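Local coordinates for putative uncharacterized protein (Aquifex aeolicus, PDB 3ME7) that probably binds copper and serves in electron transfer or copper delivery, as a thioredoxin-fold protein of the SCO1/2 family, at residues 59-62 with 63-67; 99-102 with 103-107; 148-151 with 152-156. All coordinates share one frame; numbering follows the deposited sequence. Where two conformers were deposited one is given.

Interaction 1 of 3, residues 59-62 with 63-67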
# COMPACT_ATOMS: atom_id res chain seq x y z
N GLY A 59 -4.88 -4.18 -14.32
CA GLY A 59 -6.06 -4.96 -13.98
C GLY A 59 -7.05 -4.14 -13.18
O GLY A 59 -6.92 -2.92 -13.06
N THR A 60 -8.02 -4.84 -12.60
CA THR A 60 -9.12 -4.22 -11.90
C THR A 60 -8.95 -4.38 -10.38
O THR A 60 -8.98 -5.50 -9.87
CB THR A 60 -10.44 -4.86 -12.32
OG1 THR A 60 -10.56 -4.74 -13.74
CG2 THR A 60 -11.62 -4.17 -11.65
N PRO A 61 -8.78 -3.26 -9.67
CA PRO A 61 -8.70 -3.34 -8.20
C PRO A 61 -9.95 -4.00 -7.62
O PRO A 61 -11.07 -3.72 -8.07
CB PRO A 61 -8.60 -1.87 -7.77
CG PRO A 61 -8.04 -1.17 -8.96
CD PRO A 61 -8.55 -1.89 -10.16
N GLY A 62 -9.74 -4.88 -6.64
CA GLY A 62 -10.81 -5.67 -6.02
C GLY A 62 -11.09 -6.98 -6.73
O GLY A 62 -11.87 -7.82 -6.23
N LYS A 63 -10.48 -7.15 -7.90
CA LYS A 63 -10.63 -8.37 -8.68
C LYS A 63 -9.27 -9.02 -8.91
O LYS A 63 -9.01 -10.13 -8.44
CB LYS A 63 -11.34 -8.07 -10.01
CG LYS A 63 -11.44 -9.25 -10.98
CD LYS A 63 -12.23 -10.41 -10.39
CE LYS A 63 -12.25 -11.60 -11.35
NZ LYS A 63 -12.98 -12.76 -10.76
N ASP A 64 -8.39 -8.33 -9.62
CA ASP A 64 -7.08 -8.89 -9.93
C ASP A 64 -6.10 -8.76 -8.77
O ASP A 64 -5.18 -9.55 -8.64
CB ASP A 64 -6.51 -8.25 -11.20
CG ASP A 64 -7.36 -8.56 -12.42
OD1 ASP A 64 -7.49 -9.77 -12.75
OD2 ASP A 64 -7.92 -7.61 -13.00
N PHE A 65 -6.31 -7.73 -7.95
CA PHE A 65 -5.44 -7.43 -6.81
C PHE A 65 -6.16 -6.40 -5.97
O PHE A 65 -7.09 -5.77 -6.45
CB PHE A 65 -4.08 -6.87 -7.29
CG PHE A 65 -4.18 -5.82 -8.37
CD1 PHE A 65 -4.52 -4.50 -8.07
CD2 PHE A 65 -3.92 -6.16 -9.70
CE1 PHE A 65 -4.58 -3.53 -9.07
CE2 PHE A 65 -4.00 -5.20 -10.71
CZ PHE A 65 -4.34 -3.90 -10.41
N TRP A 66 -5.73 -6.23 -4.72
CA TRP A 66 -6.20 -5.14 -3.87
C TRP A 66 -5.19 -4.01 -3.98
O TRP A 66 -3.99 -4.26 -4.09
CB TRP A 66 -6.27 -5.58 -2.39
CG TRP A 66 -7.33 -6.63 -2.13
CD1 TRP A 66 -7.11 -7.96 -1.83
CD2 TRP A 66 -8.75 -6.45 -2.15
NE1 TRP A 66 -8.32 -8.61 -1.67
CE2 TRP A 66 -9.33 -7.71 -1.86
CE3 TRP A 66 -9.59 -5.35 -2.40
CZ2 TRP A 66 -10.72 -7.90 -1.80
CZ3 TRP A 66 -10.98 -5.54 -2.33
CH2 TRP A 66 -11.52 -6.81 -2.03
N VAL A 67 -5.67 -2.77 -3.95
CA VAL A 67 -4.80 -1.62 -3.76
C VAL A 67 -5.17 -1.00 -2.43
O VAL A 67 -6.34 -0.69 -2.18
CB VAL A 67 -4.91 -0.58 -4.89
CG1 VAL A 67 -3.79 0.45 -4.76
CG2 VAL A 67 -4.80 -1.27 -6.25
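Phe65 and Pro61 lie side by side on the packed side of this turn, pointing the same way, with Phe65 CE1 4.2 Å from Pro61 CG. The Phe65 side chain leaves its backbone with CG between N and the carbonyl carbon (chi1 45°), which brings the ring back to Gly59 and Pro61, which meet it obliquely. Val67 CG2 meets this ring at its edge, in plane, and also touches Pro61 CB. Gly62 N donates to Phe65 O at 2.8 Å, and Gly62 CA rests over a face of the Trp66 six-membered ring, a CH-pi contact 4.1 Å from the centroid. On the solvent side, Thr60 O accepts from two backbone donors, Lys63 N and Asp64 N (2.9 Å). Asp64 OD2 accepts a nearly straight bond from Thr60 N (2.8 Å, 171°) through its anti lone pair, while Lys63 runs outward from its CB. With an alanine at Asp64, Thr60 N is likely to lose this acceptor, leaving the start of the turn less firmly held. Gly59, with positive phi, is the first residue beyond helix 55-58, whose Ile55 and Leu58 pack on Phe65; strand 66-71 then enters the central sheet between strands 31-36 and 95-100.

Interaction 2 of 3, residues 99-102 with 103-107. With SO4 (sulfate ion), chain C.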
# COMPACT_ATOMS: atom_id res chain seq x y z
N LYS A 99 -6.53 3.58 7.55
CA LYS A 99 -5.60 3.89 8.65
C LYS A 99 -5.49 2.65 9.53
O LYS A 99 -6.37 1.78 9.52
CB LYS A 99 -6.10 5.08 9.49
CG LYS A 99 -7.47 4.85 10.13
CD LYS A 99 -7.81 5.95 11.13
CE LYS A 99 -7.05 5.75 12.44
NZ LYS A 99 -7.32 6.86 13.39
N ALA A 100 -4.42 2.57 10.32
CA ALA A 100 -4.24 1.51 11.30
C ALA A 100 -5.13 1.84 12.51
O ALA A 100 -5.25 3.00 12.91
CB ALA A 100 -2.77 1.43 11.72
N LYS A 101 -5.76 0.81 13.10
CA LYS A 101 -6.71 1.03 14.20
C LYS A 101 -5.99 1.69 15.40
O LYS A 101 -6.48 2.68 15.94
CB LYS A 101 -7.37 -0.30 14.58
CG LYS A 101 -8.27 -0.29 15.82
CD LYS A 101 -9.60 0.30 15.53
CE LYS A 101 -10.49 0.19 16.77
NZ LYS A 101 -11.85 0.62 16.43
N THR A 102 -4.85 1.13 15.80
CA THR A 102 -4.04 1.68 16.90
C THR A 102 -2.59 1.82 16.44
O THR A 102 -2.21 1.33 15.37
CB THR A 102 -4.03 0.76 18.14
OG1 THR A 102 -3.16 -0.36 17.91
CG2 THR A 102 -5.45 0.25 18.48
N SER A 103 -1.77 2.43 17.30
CA SER A 103 -0.35 2.60 17.03
C SER A 103 0.36 1.26 16.91
O SER A 103 1.37 1.17 16.22
CB SER A 103 0.30 3.42 18.15
OG SER A 103 0.20 2.76 19.39
N GLU A 104 -0.15 0.22 17.59
CA GLU A 104 0.48 -1.11 17.47
C GLU A 104 0.30 -1.67 16.06
O GLU A 104 1.22 -2.26 15.48
CB GLU A 104 -0.02 -2.10 18.53
CG GLU A 104 0.53 -3.50 18.32
CD GLU A 104 0.21 -4.50 19.43
OE1 GLU A 104 -0.57 -4.18 20.34
OE2 GLU A 104 0.79 -5.60 19.40
N ASP A 105 -0.90 -1.50 15.53
CA ASP A 105 -1.20 -1.94 14.15
C ASP A 105 -0.27 -1.21 13.17
O ASP A 105 0.28 -1.81 12.24
CB ASP A 105 -2.65 -1.65 13.80
CG ASP A 105 -3.62 -2.47 14.62
OD1 ASP A 105 -3.57 -3.71 14.57
OD2 ASP A 105 -4.41 -1.84 15.35
N LEU A 106 -0.10 0.09 13.42
CA LEU A 106 0.75 0.93 12.59
C LEU A 106 2.20 0.51 12.65
O LEU A 106 2.82 0.31 11.59
CB LEU A 106 0.59 2.40 12.95
CG LEU A 106 1.47 3.33 12.10
CD1 LEU A 106 1.21 3.17 10.60
CD2 LEU A 106 1.24 4.74 12.55
N PHE A 107 2.75 0.37 13.86
CA PHE A 107 4.16 -0.08 14.13
C PHE A 107 4.48 -1.34 13.40
O PHE A 107 5.53 -1.51 12.79
CB PHE A 107 4.40 -0.40 15.63
CG PHE A 107 5.56 -1.38 15.90
CD1 PHE A 107 6.88 -1.02 15.62
CD2 PHE A 107 5.34 -2.64 16.47
CE1 PHE A 107 7.95 -1.88 15.86
CE2 PHE A 107 6.42 -3.52 16.72
CZ PHE A 107 7.76 -3.15 16.40
S SO4 C . -10.99 7.97 14.22
O1 SO4 C . -9.91 7.48 13.37
O2 SO4 C . -11.74 6.84 14.75
O3 SO4 C . -10.44 8.78 15.31
O4 SO4 C . -11.90 8.78 13.42
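Asp105 OD2 takes the backbone N-H of Thr102 at 3.0 Å through its anti lone pair, the N-H pointing to it at 147°. Thr102 OG1 in turn accepts a weak, bent bond from Glu104 N (3.1 Å); Thr102, the N-cap, and Asp105 form a capping box at the N terminus of helix 103-112. The hydroxyl reaches the Glu104 amide because a chi1 of 76° turns OG1 over the first helical turn; it also lies 3.2 Å from Asp105 OD2. Leu106 N donates to Thr102 O, the first turn closing on the cap residue. The other carboxylate oxygen, Asp105 OD1, accepts from Thr12 N on strand 12-15. Further out, Ala100 CB points at the helix, 3.7 Å from Leu106 CB and equally near Asp105 CB, and packs the end of strand 95-100 against the turn. Lys101 CB lies alongside Asp105, but its amine goes to Glu20 in a salt bridge. Apart from this, Lys99 NZ donates to O1 of a sulfate, probably from the crystallisation liquor, at 2.7 Å. A carboxylate shared between the cap and a strand amide would probably be favoured as an anion, next to the helix's positive end.

Interaction 3 of 3, residues 148-151 with 152-156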
# COMPACT_ATOMS: atom_id res chain seq x y z
N TYR A 148 6.70 5.86 -11.74
CA TYR A 148 6.55 4.41 -11.95
C TYR A 148 6.48 4.02 -13.41
O TYR A 148 5.91 4.75 -14.24
CB TYR A 148 5.33 3.86 -11.19
CG TYR A 148 5.34 4.20 -9.71
CD1 TYR A 148 6.49 4.03 -8.95
CD2 TYR A 148 4.19 4.66 -9.07
CE1 TYR A 148 6.52 4.34 -7.61
CE2 TYR A 148 4.21 4.99 -7.72
CZ TYR A 148 5.36 4.81 -6.99
OH TYR A 148 5.39 5.14 -5.66
N ASN A 149 7.10 2.89 -13.74
CA ASN A 149 6.93 2.32 -15.06
C ASN A 149 6.07 1.06 -15.01
O ASN A 149 5.98 0.38 -13.99
CB ASN A 149 8.26 2.13 -15.81
CG ASN A 149 9.17 1.12 -15.16
OD1 ASN A 149 8.97 -0.09 -15.30
ND2 ASN A 149 10.20 1.61 -14.49
N TYR A 150 5.43 0.78 -16.14
CA TYR A 150 4.54 -0.34 -16.27
C TYR A 150 5.24 -1.68 -16.02
O TYR A 150 4.73 -2.53 -15.27
CB TYR A 150 3.94 -0.31 -17.68
CG TYR A 150 3.15 -1.53 -18.08
CD1 TYR A 150 1.88 -1.79 -17.54
CD2 TYR A 150 3.67 -2.44 -19.00
CE1 TYR A 150 1.16 -2.91 -17.92
CE2 TYR A 150 2.98 -3.56 -19.39
CZ TYR A 150 1.72 -3.80 -18.85
OH TYR A 150 1.01 -4.92 -19.22
N LEU A 151 6.41 -1.87 -16.64
CA LEU A 151 7.08 -3.16 -16.56
C LEU A 151 7.37 -3.56 -15.12
O LEU A 151 7.14 -4.72 -14.74
CB LEU A 151 8.36 -3.21 -17.40
CG LEU A 151 8.95 -4.62 -17.55
CD1 LEU A 151 7.91 -5.57 -18.16
CD2 LEU A 151 10.21 -4.60 -18.41
N GLU A 152 7.84 -2.61 -14.32
CA GLU A 152 8.18 -2.93 -12.92
C GLU A 152 6.96 -3.44 -12.13
O GLU A 152 7.10 -4.32 -11.27
CB GLU A 152 8.92 -1.80 -12.19
CG GLU A 152 8.15 -0.50 -11.99
CD GLU A 152 9.03 0.63 -11.44
OE1 GLU A 152 8.62 1.81 -11.58
OE2 GLU A 152 10.11 0.33 -10.87
N PHE A 153 5.77 -2.89 -12.42
CA PHE A 153 4.54 -3.35 -11.77
C PHE A 153 4.09 -4.72 -12.28
O PHE A 153 3.70 -5.56 -11.47
CB PHE A 153 3.42 -2.31 -11.90
CG PHE A 153 3.49 -1.26 -10.85
CD1 PHE A 153 4.36 -0.18 -10.99
CD2 PHE A 153 2.72 -1.37 -9.71
CE1 PHE A 153 4.44 0.78 -9.98
CE2 PHE A 153 2.79 -0.40 -8.69
CZ PHE A 153 3.66 0.66 -8.83
N VAL A 154 4.14 -4.92 -13.60
CA VAL A 154 3.87 -6.25 -14.16
C VAL A 154 4.75 -7.31 -13.51
O VAL A 154 4.26 -8.33 -13.05
CB VAL A 154 4.01 -6.27 -15.69
CG1 VAL A 154 4.02 -7.68 -16.23
CG2 VAL A 154 2.89 -5.46 -16.32
N ASN A 155 6.05 -7.04 -13.43
CA ASN A 155 7.00 -7.98 -12.83
C ASN A 155 6.67 -8.25 -11.35
O ASN A 155 6.73 -9.39 -10.89
CB ASN A 155 8.43 -7.48 -13.02
CG ASN A 155 8.87 -7.47 -14.49
OD1 ASN A 155 8.18 -8.01 -15.35
ND2 ASN A 155 10.00 -6.85 -14.78
N ALA A 156 6.29 -7.21 -10.63
CA ALA A 156 5.99 -7.34 -9.20
C ALA A 156 4.75 -8.21 -8.99
O ALA A 156 4.74 -9.10 -8.13
CB ALA A 156 5.80 -5.94 -8.58
O HOH W 1 12.01 0.67 -12.67
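Asn149 and Glu152 exchange hydrogen bonds at the start of helix 150-160. Asn149 N gives a nearly straight bond to Glu152 OE1 (2.9 Å, 169°), met on the anti side and tilted from the carboxylate plane; Glu152 N returns one to Asn149 OD1, also 2.9 Å, with the donor tilted from the amide carbonyl plane. With chi1 at 65° the Glu152 chain folds back over its own backbone and then runs extended, laying its carboxylate on the Asn149 amide with the planes nearly parallel. A water links them again, accepting from Asn149 ND2 and donating to Glu152 OE2. This reciprocal pair is a capping box with Asn149 as N-cap. Backbone bonds take over along the helix: Val154 N to Tyr150 O, then Asn155 N to Leu151 O. The aromatic contacts lie to the two sides of the cap. Phe153 turns its edge toward the face of Tyr148, an offset edge-to-face pair with centroids 5.3 Å apart and planes at 67°, and its CE1 presses on Tyr148 CB at 3.4 Å. Val154 CG2 sits over a face of the Tyr150 ring, a CH-pi contact 3.5 Å from the centroid. Tyr148 and Phe153 reach inward to Leu51 of helix 43-52 and Val130 of strand 129-133, whereas Tyr150 and Val154 meet Leu58 of helix 55-58.

In the fold
From the N terminus the three contacts come in series, none nested in or crossing another, each a local turn. Interaction 1 closes the loop between helix 55-58 and strand 66-71. Interaction 2 closes the turn from strand 95-100, the neighbour of 66-71 in the sheet, into helix 103-112; the two lie on opposite sides of the chain's centre, their centres 24 Å apart. Interaction 3 starts the last helix, 150-160, after edge strand 139-144. It comes within about 7 Å of interaction 1 at the nearest atoms, without touching; Leu58 of helix 55-58 packs against Phe65 from one and Phe153 from the other, joining loop and helix.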